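Amine oxidase (Emericella nidulans, PDB 3PGB) probably catalyses the oxidative deamination of primary amines to aldehydes, using a copper ion and a self-derived topaquinone cofactor. Local coordinates at residues I60-N66 / V340-Y346; A117-D122 / R375-E379; W241-D245 / P304-G308; L204-N208 / K301-N305; T92-N96 / K434-T438. One frame throughout, in Å; residues are numbered along the deposited sequence. Where two conformers were deposited one is given.

Contact 1. Residues I60-N66 / V340-Y346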
# COMPACT_ATOMS: atom_id res chain seq x y z
N ILE A 60 3.62 -25.64 -22.06
CA ILE A 60 4.79 -26.39 -21.61
C ILE A 60 4.36 -27.59 -20.77
O ILE A 60 3.19 -27.73 -20.41
CB ILE A 60 5.76 -25.50 -20.81
CG1 ILE A 60 5.07 -24.88 -19.59
CG2 ILE A 60 6.33 -24.40 -21.70
CD1 ILE A 60 6.05 -24.45 -18.51
N LYS A 61 5.32 -28.46 -20.47
CA LYS A 61 5.09 -29.56 -19.55
C LYS A 61 5.94 -29.40 -18.30
O LYS A 61 7.17 -29.30 -18.38
CB LYS A 61 5.31 -30.91 -20.24
CG LYS A 61 4.09 -31.33 -21.07
CD LYS A 61 4.22 -32.71 -21.71
CE LYS A 61 2.99 -33.03 -22.57
NZ LYS A 61 2.99 -34.42 -23.11
N ALA A 62 5.28 -29.34 -17.14
CA ALA A 62 5.97 -29.19 -15.86
C ALA A 62 6.99 -30.30 -15.69
O ALA A 62 6.75 -31.43 -16.13
CB ALA A 62 4.97 -29.22 -14.71
N PRO A 63 8.14 -30.00 -15.06
CA PRO A 63 9.19 -31.02 -14.87
C PRO A 63 8.78 -32.19 -13.98
O PRO A 63 9.34 -33.28 -14.11
CB PRO A 63 10.35 -30.23 -14.23
CG PRO A 63 9.72 -29.03 -13.66
CD PRO A 63 8.56 -28.69 -14.53
N LYS A 64 7.81 -31.97 -13.10
CA LYS A 64 7.33 -33.00 -12.19
C LYS A 64 5.80 -33.02 -12.18
O LYS A 64 5.17 -32.06 -12.61
CB LYS A 64 7.84 -32.72 -10.78
CG LYS A 64 9.34 -32.68 -10.66
CD LYS A 64 9.96 -34.08 -10.80
CE LYS A 64 11.48 -34.02 -10.74
NZ LYS A 64 12.11 -35.35 -10.91
N GLU A 65 5.22 -34.13 -11.72
CA GLU A 65 3.77 -34.16 -11.54
C GLU A 65 3.38 -33.18 -10.43
O GLU A 65 4.20 -32.84 -9.57
CB GLU A 65 3.28 -35.58 -11.22
CG GLU A 65 3.23 -36.50 -12.44
CD GLU A 65 2.17 -36.09 -13.45
OE1 GLU A 65 1.27 -35.29 -13.10
OE2 GLU A 65 2.22 -36.58 -14.60
N ASN A 66 2.14 -32.71 -10.48
CA ASN A 66 1.64 -31.80 -9.45
C ASN A 66 1.05 -32.66 -8.33
O ASN A 66 -0.10 -33.10 -8.40
CB ASN A 66 0.62 -30.82 -10.03
CG ASN A 66 0.13 -29.79 -9.02
OD1 ASN A 66 0.11 -30.04 -7.81
ND2 ASN A 66 -0.28 -28.64 -9.51
N VAL A 340 2.18 -22.14 -19.42
CA VAL A 340 1.29 -22.90 -18.56
C VAL A 340 1.22 -24.37 -18.96
O VAL A 340 1.18 -24.69 -20.16
CB VAL A 340 -0.14 -22.32 -18.61
CG1 VAL A 340 -1.13 -23.28 -17.96
CG2 VAL A 340 -0.19 -20.96 -17.93
N ASP A 341 1.23 -25.24 -17.96
CA ASP A 341 0.83 -26.63 -18.12
C ASP A 341 -0.57 -26.72 -17.53
O ASP A 341 -0.76 -26.66 -16.31
CB ASP A 341 1.80 -27.56 -17.38
CG ASP A 341 1.52 -29.05 -17.63
OD1 ASP A 341 0.36 -29.41 -17.98
OD2 ASP A 341 2.46 -29.86 -17.45
N ALA A 342 -1.57 -26.83 -18.40
CA ALA A 342 -2.96 -26.86 -17.97
C ALA A 342 -3.31 -28.14 -17.20
O ALA A 342 -4.11 -28.11 -16.27
CB ALA A 342 -3.89 -26.71 -19.18
N GLU A 343 -2.70 -29.26 -17.59
CA GLU A 343 -2.97 -30.55 -16.96
C GLU A 343 -2.31 -30.63 -15.58
O GLU A 343 -2.91 -31.14 -14.63
CB GLU A 343 -2.51 -31.71 -17.85
N ARG A 344 -1.09 -30.11 -15.47
CA ARG A 344 -0.38 -30.09 -14.19
C ARG A 344 -0.51 -28.77 -13.42
O ARG A 344 0.13 -28.60 -12.38
CB ARG A 344 1.10 -30.44 -14.39
CG ARG A 344 1.30 -31.81 -15.01
CD ARG A 344 2.75 -32.26 -14.98
NE ARG A 344 2.90 -33.62 -15.51
CZ ARG A 344 4.06 -34.24 -15.68
NH1 ARG A 344 5.21 -33.65 -15.36
NH2 ARG A 344 4.09 -35.48 -16.17
N LYS A 345 -1.34 -27.85 -13.91
CA LYS A 345 -1.64 -26.60 -13.21
C LYS A 345 -0.34 -25.90 -12.77
O LYS A 345 -0.15 -25.58 -11.60
CB LYS A 345 -2.55 -26.87 -12.01
CG LYS A 345 -3.88 -27.59 -12.37
CD LYS A 345 -4.93 -26.58 -12.84
CE LYS A 345 -6.16 -27.26 -13.47
NZ LYS A 345 -7.24 -26.26 -13.81
N TYR A 346 0.55 -25.70 -13.74
CA TYR A 346 1.89 -25.22 -13.48
C TYR A 346 2.10 -23.98 -14.34
O TYR A 346 1.65 -23.94 -15.47
CB TYR A 346 2.89 -26.33 -13.85
CG TYR A 346 4.34 -25.94 -13.81
CD1 TYR A 346 5.00 -25.75 -12.60
CD2 TYR A 346 5.08 -25.80 -14.99
CE1 TYR A 346 6.35 -25.41 -12.56
CE2 TYR A 346 6.43 -25.47 -14.96
CZ TYR A 346 7.06 -25.27 -13.74
OH TYR A 346 8.39 -24.94 -13.69
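Asp-341 and Tyr-346 both hold CG anti to the backbone N (chi1 -174° and 173°). This swings the Asp-341 carboxylate toward the backbone of 60-62 and lays the Tyr-346 ring against Ala-62. Asp-341 OD2 accepts the N-H of Ala-62 at 2.9 Å, through its anti lone pair. Asp-341 OD1 takes the N-H of Arg-344 at 3.0 Å from above the carboxylate plane, an Asx motif. One carboxylate thus ties the 341-344 turn to segment 60-66. Ala-62 CB sits over the ring face of Tyr-346, 3.8 Å from the centroid, a CH-pi contact. Ile-60 CD1 comes to the ring edge, 3.7 Å from Tyr-346 CE2. Glu-65 CD lies over one face of the Arg-344 guanidinium, planes 54° apart. This and the salt bridge of Arg-344 NH2 with Glu-65 OE2 are doubtful, because Glu-65 has two conformers. Asn-66 ND2 donates to Arg-344 O at 2.9 Å, in its own amide plane but above the carbonyl plane. Lys-345 and Tyr-346 face Asp-341 as a G1 beta bulge, which joins strands 339-341 and 346-349. Strand 58-59 runs parallel to 339-341, Tyr-355 of strand 352-359 packs on Ala-62 and Pro-63, and Tyr-120 OH of helix 114-122 is hydrogen-bonded to Glu-65 N.

Contact 2. Residues A117-D122 / R375-E379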
# COMPACT_ATOMS: atom_id res chain seq x y z
N ALA A 117 7.67 -34.99 -0.69
CA ALA A 117 7.63 -34.14 -1.88
C ALA A 117 9.02 -33.66 -2.32
O ALA A 117 9.34 -33.71 -3.50
CB ALA A 117 6.72 -32.96 -1.64
N ILE A 118 9.84 -33.23 -1.36
CA ILE A 118 11.14 -32.63 -1.67
C ILE A 118 12.09 -33.58 -2.43
O ILE A 118 12.70 -33.16 -3.42
CB ILE A 118 11.84 -32.06 -0.40
CG1 ILE A 118 11.06 -30.86 0.15
CG2 ILE A 118 13.28 -31.66 -0.70
CD1 ILE A 118 11.26 -29.57 -0.61
N PRO A 119 12.22 -34.84 -1.98
CA PRO A 119 13.04 -35.80 -2.73
C PRO A 119 12.50 -36.14 -4.13
O PRO A 119 13.29 -36.46 -5.02
CB PRO A 119 13.03 -37.05 -1.84
CG PRO A 119 12.71 -36.54 -0.47
CD PRO A 119 11.78 -35.40 -0.68
N TYR A 120 11.18 -36.07 -4.32
CA TYR A 120 10.59 -36.24 -5.65
C TYR A 120 10.91 -35.05 -6.56
O TYR A 120 11.24 -35.24 -7.73
CB TYR A 120 9.07 -36.44 -5.57
CG TYR A 120 8.40 -36.40 -6.93
CD1 TYR A 120 8.72 -37.32 -7.91
CD2 TYR A 120 7.44 -35.44 -7.22
CE1 TYR A 120 8.12 -37.29 -9.16
CE2 TYR A 120 6.83 -35.40 -8.48
CZ TYR A 120 7.17 -36.33 -9.44
OH TYR A 120 6.57 -36.30 -10.68
N LEU A 121 10.79 -33.84 -6.03
CA LEU A 121 11.08 -32.62 -6.80
C LEU A 121 12.58 -32.45 -7.05
O LEU A 121 12.98 -32.12 -8.16
CB LEU A 121 10.55 -31.38 -6.08
CG LEU A 121 9.03 -31.29 -5.92
CD1 LEU A 121 8.66 -30.12 -5.01
CD2 LEU A 121 8.34 -31.16 -7.28
N ASP A 122 13.39 -32.67 -6.02
CA ASP A 122 14.84 -32.39 -6.10
C ASP A 122 15.71 -33.57 -6.51
O ASP A 122 16.91 -33.39 -6.75
CB ASP A 122 15.33 -31.82 -4.75
CG ASP A 122 14.64 -30.51 -4.38
OD1 ASP A 122 13.90 -29.96 -5.22
OD2 ASP A 122 14.85 -30.03 -3.25
N ARG A 375 14.48 -22.54 -5.54
CA ARG A 375 13.29 -22.44 -4.71
C ARG A 375 13.46 -21.35 -3.64
O ARG A 375 14.52 -21.24 -3.03
CB ARG A 375 12.98 -23.79 -4.02
CG ARG A 375 11.72 -23.75 -3.17
CD ARG A 375 11.36 -25.11 -2.57
NE ARG A 375 11.26 -26.14 -3.61
CZ ARG A 375 12.04 -27.23 -3.70
NH1 ARG A 375 12.99 -27.48 -2.82
NH2 ARG A 375 11.84 -28.07 -4.70
N VAL A 376 12.42 -20.55 -3.45
CA VAL A 376 12.38 -19.58 -2.34
C VAL A 376 11.26 -19.91 -1.35
O VAL A 376 11.39 -19.64 -0.17
CB VAL A 376 12.26 -18.12 -2.83
CG1 VAL A 376 12.96 -17.95 -4.18
CG2 VAL A 376 10.81 -17.69 -2.92
N LEU A 377 10.17 -20.51 -1.84
CA LEU A 377 9.05 -20.93 -1.00
C LEU A 377 8.54 -22.30 -1.43
O LEU A 377 8.14 -22.49 -2.59
CB LEU A 377 7.91 -19.92 -1.08
CG LEU A 377 8.12 -18.53 -0.46
CD1 LEU A 377 7.53 -17.43 -1.34
CD2 LEU A 377 7.54 -18.46 0.94
N TYR A 378 8.56 -23.27 -0.52
CA TYR A 378 7.96 -24.58 -0.78
C TYR A 378 6.44 -24.46 -0.87
O TYR A 378 5.82 -25.15 -1.66
CB TYR A 378 8.35 -25.60 0.31
CG TYR A 378 7.59 -26.91 0.20
CD1 TYR A 378 7.94 -27.87 -0.73
CD2 TYR A 378 6.49 -27.17 1.02
CE1 TYR A 378 7.24 -29.06 -0.85
CE2 TYR A 378 5.78 -28.35 0.91
CZ TYR A 378 6.16 -29.30 -0.02
OH TYR A 378 5.45 -30.47 -0.13
N GLU A 379 5.87 -23.58 -0.05
CA GLU A 379 4.42 -23.46 0.08
C GLU A 379 4.03 -22.04 0.52
O GLU A 379 4.64 -21.48 1.42
CB GLU A 379 3.89 -24.49 1.09
CG GLU A 379 2.36 -24.47 1.25
CD GLU A 379 1.86 -25.38 2.36
OE1 GLU A 379 0.62 -25.54 2.46
OE2 GLU A 379 2.68 -25.92 3.14
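Arg-375 reaches across to Asp-122 and forms an end-on, two-pronged salt bridge. It pins the last turn of helix 114-122 to a corner of strand 374-389, which belongs to the beta-rich catalytic domain of the copper amine oxidase. The side chain of Arg-375 leaves the backbone extended and bends at chi3 (-54°), which turns the guanidinium to meet the carboxylate squarely. Arg-375 NH2 donates to Asp-122 OD1 at 2.8 Å, and Arg-375 NH1 donates to Asp-122 OD2 at 3.2 Å. The two flat groups are nearly coplanar, with planes 14° apart. Each carboxylate oxygen is met on its syn side. NE of Arg-375 has a second acidic partner, Asp-368 of strand 363-371. The guanidinium is therefore held by two carboxylates, which fixes its rotation.

Ile-118 covers one face of this guanidinium, with CD1 3.5 Å from Arg-375 NH1. Leu-121 CD1 approaches Arg-375 NH2 obliquely at 3.8 Å. The chain then turns a corner and pairs by backbone bonds with strands 363-371 and 532-542.

Tyr-378 points back at the helix. Ile-118 CD1 meets its ring obliquely, 3.7 Å from Tyr-378 CD1, so one methyl bridges arginine and tyrosine. The hydroxyl is hydrogen-bonded to Trp-68 NE1. Tyr-378 also touches Asp-541 and Asp-543, two ligands of a calcium ion, and so links the helix contact to that metal site. At the far end of the ring, Ala-117 CB lies near the ring plane, 3.2 Å from Tyr-378 OH.

Contact 3. Residues W241-D245 / P304-G308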
# COMPACT_ATOMS: atom_id res chain seq x y z
N TRP A 241 -34.26 -10.91 11.59
CA TRP A 241 -33.83 -10.03 10.50
C TRP A 241 -34.99 -9.81 9.54
O TRP A 241 -35.85 -10.67 9.40
CB TRP A 241 -32.67 -10.64 9.72
CG TRP A 241 -31.49 -11.03 10.54
CD1 TRP A 241 -31.40 -12.09 11.39
CD2 TRP A 241 -30.22 -10.38 10.55
NE1 TRP A 241 -30.14 -12.13 11.95
CE2 TRP A 241 -29.40 -11.10 11.45
CE3 TRP A 241 -29.69 -9.27 9.90
CZ2 TRP A 241 -28.08 -10.74 11.70
CZ3 TRP A 241 -28.37 -8.91 10.15
CH2 TRP A 241 -27.59 -9.64 11.05
N ASN A 242 -34.99 -8.66 8.87
CA ASN A 242 -35.89 -8.44 7.73
C ASN A 242 -35.34 -9.11 6.47
O ASN A 242 -34.13 -9.18 6.28
CB ASN A 242 -36.11 -6.93 7.46
CG ASN A 242 -37.54 -6.48 7.73
OD1 ASN A 242 -38.48 -7.27 7.65
ND2 ASN A 242 -37.70 -5.19 8.05
N MET A 243 -36.23 -9.60 5.63
CA MET A 243 -35.84 -10.24 4.39
C MET A 243 -35.62 -9.21 3.29
O MET A 243 -36.29 -8.17 3.26
CB MET A 243 -36.88 -11.29 3.96
CG MET A 243 -36.80 -12.59 4.76
SD MET A 243 -37.88 -13.91 4.19
CE MET A 243 -37.14 -14.32 2.60
N ALA A 244 -34.67 -9.50 2.40
CA ALA A 244 -34.39 -8.64 1.26
C ALA A 244 -35.42 -8.88 0.19
O ALA A 244 -36.07 -9.92 0.16
CB ALA A 244 -32.99 -8.92 0.71
N ASP A 245 -35.57 -7.90 -0.71
CA ASP A 245 -36.46 -8.05 -1.86
C ASP A 245 -35.94 -9.15 -2.77
O ASP A 245 -34.77 -9.53 -2.70
CB ASP A 245 -36.57 -6.73 -2.64
CG ASP A 245 -37.12 -5.58 -1.79
OD1 ASP A 245 -37.90 -5.84 -0.85
OD2 ASP A 245 -36.78 -4.41 -2.09
N PRO A 304 -37.92 -0.85 12.32
CA PRO A 304 -37.15 -1.82 11.55
C PRO A 304 -36.23 -1.17 10.52
O PRO A 304 -36.40 -0.00 10.17
CB PRO A 304 -38.22 -2.59 10.80
CG PRO A 304 -39.28 -1.61 10.59
CD PRO A 304 -39.30 -0.76 11.82
N ASN A 305 -35.26 -1.95 10.05
CA ASN A 305 -34.55 -1.64 8.83
C ASN A 305 -35.27 -2.36 7.71
O ASN A 305 -35.39 -3.58 7.74
CB ASN A 305 -33.10 -2.12 8.91
CG ASN A 305 -32.29 -1.37 9.96
OD1 ASN A 305 -31.97 -0.19 9.78
ND2 ASN A 305 -31.95 -2.04 11.05
N VAL A 306 -35.77 -1.62 6.72
CA VAL A 306 -36.44 -2.23 5.58
C VAL A 306 -35.62 -2.02 4.30
O VAL A 306 -34.99 -0.97 4.11
CB VAL A 306 -37.88 -1.68 5.39
CG1 VAL A 306 -38.61 -1.69 6.72
CG2 VAL A 306 -37.86 -0.29 4.80
N ASP A 307 -35.63 -3.04 3.45
CA ASP A 307 -34.84 -3.02 2.22
C ASP A 307 -35.29 -1.92 1.27
O ASP A 307 -36.46 -1.55 1.24
CB ASP A 307 -34.91 -4.39 1.51
CG ASP A 307 -33.73 -4.62 0.57
OD1 ASP A 307 -32.62 -4.14 0.87
OD2 ASP A 307 -33.90 -5.30 -0.47
N GLY A 308 -34.33 -1.41 0.51
CA GLY A 308 -34.56 -0.33 -0.44
C GLY A 308 -33.30 -0.08 -1.23
O GLY A 308 -32.25 -0.69 -0.96
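Asn-242 points its amide at the backbone of 304-308. Asn-242 ND2 donates to Asn-305 O at 2.8 Å, with an N-H...O angle of 165°. The acceptor lies in the amide plane of Asn-242. Seen from the carbonyl group, however, the donor stands well above the carbonyl plane. The same nitrogen lies among apolar atoms, with Pro-304 CB at 3.8 Å and Val-306 CG1 at 3.9 Å from Asn-242 ND2.

Three residues further along, the direction of donation is the same but the roles of the groups change. The backbone N of Asp-245 gives its hydrogen to Asp-307 OD2 at 3.1 Å, almost straight. It arrives on the anti side of that carboxylate, tilted out of its plane. Asp-307 keeps CG anti to its backbone N (chi1 -158°), which carries the carboxylate over to Asp-245.

The two segments run in nearly the same direction. The first continues strand 235-242 of a five-stranded antiparallel sheet. That sheet is consistent with one of the small alpha/beta domains, N2 and N3, of copper amine oxidases. The second is a loop that follows helix 287-294. Asn-305 extends the join, since its ND2 bonds to Pro-255 O and to Ser-526 O.

The carboxylates of Asp-245 and Asp-307 are turned 56° against each other. Their OD2 atoms are 3.4 Å apart, two acceptors with like charge. His-312 NE2 is hydrogen-bonded to Asp-307 OD2, and His-312 also touches Asp-245, which may ease the repulsion, more so if the imidazole is charged. Ser-250 OG is hydrogen-bonded to Asp-307 OD1.

Contact 4. Residues L204-N208 / K301-N305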
# COMPACT_ATOMS: atom_id res chain seq x y z
N LEU A 204 -45.52 -8.75 14.37
CA LEU A 204 -46.42 -8.06 13.44
C LEU A 204 -46.55 -6.59 13.81
O LEU A 204 -46.58 -5.72 12.94
CB LEU A 204 -47.81 -8.71 13.44
CG LEU A 204 -48.10 -9.75 12.35
CD1 LEU A 204 -49.37 -10.53 12.68
CD2 LEU A 204 -48.21 -9.07 10.99
N ASP A 205 -46.64 -6.32 15.11
CA ASP A 205 -46.79 -4.95 15.60
C ASP A 205 -45.49 -4.15 15.47
O ASP A 205 -45.51 -2.92 15.30
CB ASP A 205 -47.23 -4.97 17.07
CG ASP A 205 -47.72 -3.62 17.54
OD1 ASP A 205 -48.67 -3.09 16.92
OD2 ASP A 205 -47.18 -3.10 18.54
N LEU A 206 -44.36 -4.85 15.53
CA LEU A 206 -43.06 -4.21 15.59
C LEU A 206 -42.60 -3.86 14.18
O LEU A 206 -42.11 -2.76 13.94
CB LEU A 206 -42.06 -5.14 16.30
CG LEU A 206 -41.05 -4.60 17.32
CD1 LEU A 206 -41.60 -3.45 18.15
CD2 LEU A 206 -40.64 -5.74 18.25
N TRP A 207 -42.77 -4.81 13.25
CA TRP A 207 -42.23 -4.68 11.90
C TRP A 207 -43.15 -5.18 10.76
O TRP A 207 -42.68 -5.40 9.64
CB TRP A 207 -40.92 -5.47 11.79
CG TRP A 207 -40.05 -5.44 13.01
CD1 TRP A 207 -39.44 -4.35 13.56
CD2 TRP A 207 -39.66 -6.57 13.80
NE1 TRP A 207 -38.70 -4.73 14.65
CE2 TRP A 207 -38.82 -6.08 14.82
CE3 TRP A 207 -39.95 -7.93 13.75
CZ2 TRP A 207 -38.27 -6.93 15.79
CZ3 TRP A 207 -39.40 -8.77 14.71
CH2 TRP A 207 -38.57 -8.26 15.71
N ASN A 208 -44.45 -5.34 11.04
CA ASN A 208 -45.40 -5.91 10.07
C ASN A 208 -44.90 -7.23 9.46
O ASN A 208 -45.05 -7.45 8.26
CB ASN A 208 -45.74 -4.90 8.95
CG ASN A 208 -46.52 -3.69 9.46
OD1 ASN A 208 -47.15 -3.73 10.52
ND2 ASN A 208 -46.49 -2.60 8.70
N LYS A 301 -41.04 1.10 21.37
CA LYS A 301 -41.00 0.26 20.18
C LYS A 301 -40.09 0.94 19.18
O LYS A 301 -40.30 2.12 18.87
CB LYS A 301 -42.40 0.10 19.59
CG LYS A 301 -43.38 -0.57 20.53
CD LYS A 301 -44.80 -0.58 19.96
CE LYS A 301 -45.77 -1.25 20.93
NZ LYS A 301 -47.20 -1.18 20.49
N LEU A 302 -39.08 0.23 18.70
CA LEU A 302 -38.09 0.80 17.79
C LEU A 302 -38.27 0.30 16.35
O LEU A 302 -38.70 -0.84 16.13
CB LEU A 302 -36.67 0.50 18.29
CG LEU A 302 -36.35 1.03 19.70
CD1 LEU A 302 -34.97 0.57 20.15
CD2 LEU A 302 -36.46 2.55 19.75
N LYS A 303 -37.92 1.15 15.39
CA LYS A 303 -38.24 0.93 13.98
C LYS A 303 -37.36 -0.15 13.32
O LYS A 303 -36.21 -0.33 13.69
CB LYS A 303 -38.09 2.24 13.20
CG LYS A 303 -39.03 3.38 13.61
CD LYS A 303 -38.57 4.71 12.97
CE LYS A 303 -39.24 5.95 13.58
NZ LYS A 303 -40.57 6.25 12.97
N PRO A 304 -37.92 -0.85 12.32
CA PRO A 304 -37.15 -1.82 11.55
C PRO A 304 -36.23 -1.17 10.52
O PRO A 304 -36.40 -0.00 10.17
CB PRO A 304 -38.22 -2.59 10.80
CG PRO A 304 -39.28 -1.61 10.59
CD PRO A 304 -39.30 -0.76 11.82
N ASN A 305 -35.26 -1.95 10.05
CA ASN A 305 -34.55 -1.64 8.83
C ASN A 305 -35.27 -2.36 7.71
O ASN A 305 -35.39 -3.58 7.74
CB ASN A 305 -33.10 -2.12 8.91
CG ASN A 305 -32.29 -1.37 9.96
OD1 ASN A 305 -31.97 -0.19 9.78
ND2 ASN A 305 -31.95 -2.04 11.05
O HOH W 1 -41.28 -0.66 15.32
O HOH W 2 -36.88 -3.26 16.39
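Lys-301 reaches from its loop across Leu-206 to Asp-205 of helix 200-207. Lys-301 CB touches Leu-206 CD1 at 3.9 Å, and CG stays close to the same methyl. Extended beyond CG, the chain carries CD and CE on to Asp-205. Lys-301 CE is 3.3 Å from Asp-205 OD2. Lys-301 NZ then closes a salt bridge to Asp-205 OD2 at 2.7 Å, on the syn lone pair. Asp-205 crosses the lysine at about a right angle. Its CG is anti to the backbone N (chi1 -166°), which directs the carboxylate toward the lysine tip. Tyr-294 OH of helix 287-294 bonds to the same oxygen.

The contact fastens helix 200-207 to the loop after helix 287-294, in a region consistent with an N2/N3-type domain of copper amine oxidases. Trp-207 also packs on Leu-256 and Leu-258 of strand 255-263, part of the five-stranded sheet. Two waters fill in the join, and both donate to Leu-302 O. One also donates to Leu-206 O at 2.6 Å. The other accepts from Trp-207 NE1 at 2.9 Å, in the plane of the indole.

Pro-304 slides past the indole in the opposite direction. Pro-304 CB is 3.5 Å from Trp-207 CD1, in an oblique approach, while its CD lies in the indole plane at the edge. Leu-206 CB sits over one face of the same indole.

Contact 5. Residues T92-N96 / K434-T438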
# COMPACT_ATOMS: atom_id res chain seq x y z
N THR A 92 -24.83 -43.02 4.17
CA THR A 92 -26.00 -42.74 3.35
C THR A 92 -25.69 -41.57 2.40
O THR A 92 -24.98 -40.64 2.78
CB THR A 92 -27.22 -42.36 4.21
OG1 THR A 92 -27.57 -43.45 5.06
CG2 THR A 92 -28.42 -41.98 3.35
N THR A 93 -26.23 -41.63 1.18
CA THR A 93 -26.05 -40.54 0.22
C THR A 93 -26.82 -39.31 0.69
O THR A 93 -27.82 -39.43 1.41
CB THR A 93 -26.54 -40.91 -1.21
OG1 THR A 93 -27.98 -40.97 -1.23
CG2 THR A 93 -25.96 -42.25 -1.66
N THR A 94 -26.35 -38.14 0.28
CA THR A 94 -26.97 -36.86 0.63
C THR A 94 -28.44 -36.78 0.23
O THR A 94 -29.26 -36.29 1.00
CB THR A 94 -26.21 -35.69 -0.02
OG1 THR A 94 -24.82 -35.78 0.33
CG2 THR A 94 -26.78 -34.35 0.44
N GLU A 95 -28.75 -37.28 -0.96
CA GLU A 95 -30.13 -37.25 -1.49
C GLU A 95 -31.08 -38.04 -0.58
O GLU A 95 -32.21 -37.60 -0.33
CB GLU A 95 -30.16 -37.83 -2.91
CG GLU A 95 -31.37 -37.43 -3.76
CD GLU A 95 -31.37 -38.11 -5.13
OE1 GLU A 95 -31.53 -39.35 -5.19
OE2 GLU A 95 -31.22 -37.39 -6.15
N ASN A 96 -30.62 -39.18 -0.09
CA ASN A 96 -31.38 -40.01 0.85
C ASN A 96 -31.23 -39.57 2.31
O ASN A 96 -32.03 -39.97 3.15
CB ASN A 96 -30.95 -41.47 0.74
CG ASN A 96 -31.27 -42.08 -0.61
OD1 ASN A 96 -32.33 -41.80 -1.19
ND2 ASN A 96 -30.38 -42.92 -1.12
N LYS A 434 -18.76 -31.79 -3.13
CA LYS A 434 -19.80 -31.79 -2.10
C LYS A 434 -21.01 -32.61 -2.54
O LYS A 434 -21.36 -32.63 -3.72
CB LYS A 434 -20.21 -30.36 -1.69
CG LYS A 434 -21.37 -29.73 -2.47
CD LYS A 434 -21.87 -28.47 -1.74
CE LYS A 434 -22.92 -27.69 -2.54
NZ LYS A 434 -24.27 -27.72 -1.90
N ASP A 435 -21.63 -33.30 -1.59
CA ASP A 435 -22.87 -34.03 -1.83
C ASP A 435 -22.74 -35.05 -2.96
O ASP A 435 -23.57 -35.10 -3.86
CB ASP A 435 -24.02 -33.04 -2.11
CG ASP A 435 -24.13 -31.96 -1.04
OD1 ASP A 435 -23.86 -32.25 0.14
OD2 ASP A 435 -24.49 -30.81 -1.39
N GLU A 436 -21.68 -35.86 -2.90
CA GLU A 436 -21.37 -36.86 -3.93
C GLU A 436 -21.35 -36.26 -5.34
O GLU A 436 -21.75 -36.92 -6.31
CB GLU A 436 -22.35 -38.04 -3.85
CG GLU A 436 -22.38 -38.74 -2.50
CD GLU A 436 -23.46 -38.20 -1.59
OE1 GLU A 436 -24.63 -38.14 -2.03
OE2 GLU A 436 -23.15 -37.85 -0.43
N GLU A 437 -20.89 -35.02 -5.44
CA GLU A 437 -20.87 -34.28 -6.70
C GLU A 437 -19.55 -33.53 -6.83
O GLU A 437 -18.98 -33.09 -5.82
CB GLU A 437 -22.01 -33.26 -6.74
CG GLU A 437 -23.43 -33.84 -6.68
CD GLU A 437 -24.49 -32.79 -6.36
OE1 GLU A 437 -24.16 -31.76 -5.72
OE2 GLU A 437 -25.66 -32.98 -6.76
N THR A 438 -19.06 -33.38 -8.05
CA THR A 438 -17.96 -32.47 -8.32
C THR A 438 -18.54 -31.23 -8.96
O THR A 438 -19.16 -31.29 -10.01
CB THR A 438 -16.90 -33.07 -9.22
OG1 THR A 438 -16.36 -34.23 -8.58
CG2 THR A 438 -15.77 -32.08 -9.49
O HOH W 3 -22.92 -39.13 2.15
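Thr-94 and Glu-436 are joined by hydrogen bonds that carry most of this contact. The backbone N of Thr-94 donates to Glu-436 OE1 at 2.9 Å and more weakly to OE2 at 3.3 Å. The hydroxyl OG1 of Thr-94 donates to Glu-436 OE2 at 2.8 Å. OE1 and OE2 meet their main donors on the syn side, each somewhat out of the carboxylate plane. One residue thus grips both oxygens of the acid. Glu-436 reaches it by a bend at chi2 (93°). A water adds a further bond, donating to Glu-436 OE2 at 2.9 Å and to Thr-92 O. Thr-93 OG1 accepts a weak bond from Asn-96 N, closing the turn of its own segment.

Glu-436 is the second residue of the two-residue loop of a beta hairpin between strands 426-434 and 437-451. Asp-435 and Glu-436 both have positive phi (57° and 51°), resembling a type I' turn. Lys-434 and Glu-437 pair through their backbones on each side of it, one of the two bonds being weak. The other segment is a loop between helix 73-84 and strand 102-110.

An ionic bond stays within the hairpin. Lys-434 NZ bridges to Asp-435 OD2 at 3.1 Å.

Packing adds less. Thr-94 CG2 lies 3.6 Å from Asp-435 OD1, and Thr-93 CB is 3.5 Å from Glu-436 OE1. Phe-84 of helix 73-84 touches both Thr-93 and Glu-436. Thr-92 OG1 makes a weak hydrogen bond to a sugar of a glycan attached to the protein.

Contacts 1 and 2 are neighbours, with centres about 15 Å apart. They touch where Tyr-120 OH meets Glu-65 N at 2.8 Å, probably as a hydrogen bond. Contacts 3 and 4 share Pro-304 and Asn-305, with centres about 11 Å apart. This pair lies across the chain's centre from the first, contacts 1 and 3 being about 49 Å apart between centres. The centre of contact 5 is about 31 Å from that of contact 1, though their nearest atoms come within about 11 Å. In contact 2 the Tyr-378 side chain is about 6 Å from a calcium ion. The other contacts lie away from the metal sites and the topaquinone, though Leu-204 of contact 4 and Thr-92 of contact 5 neighbour glycans.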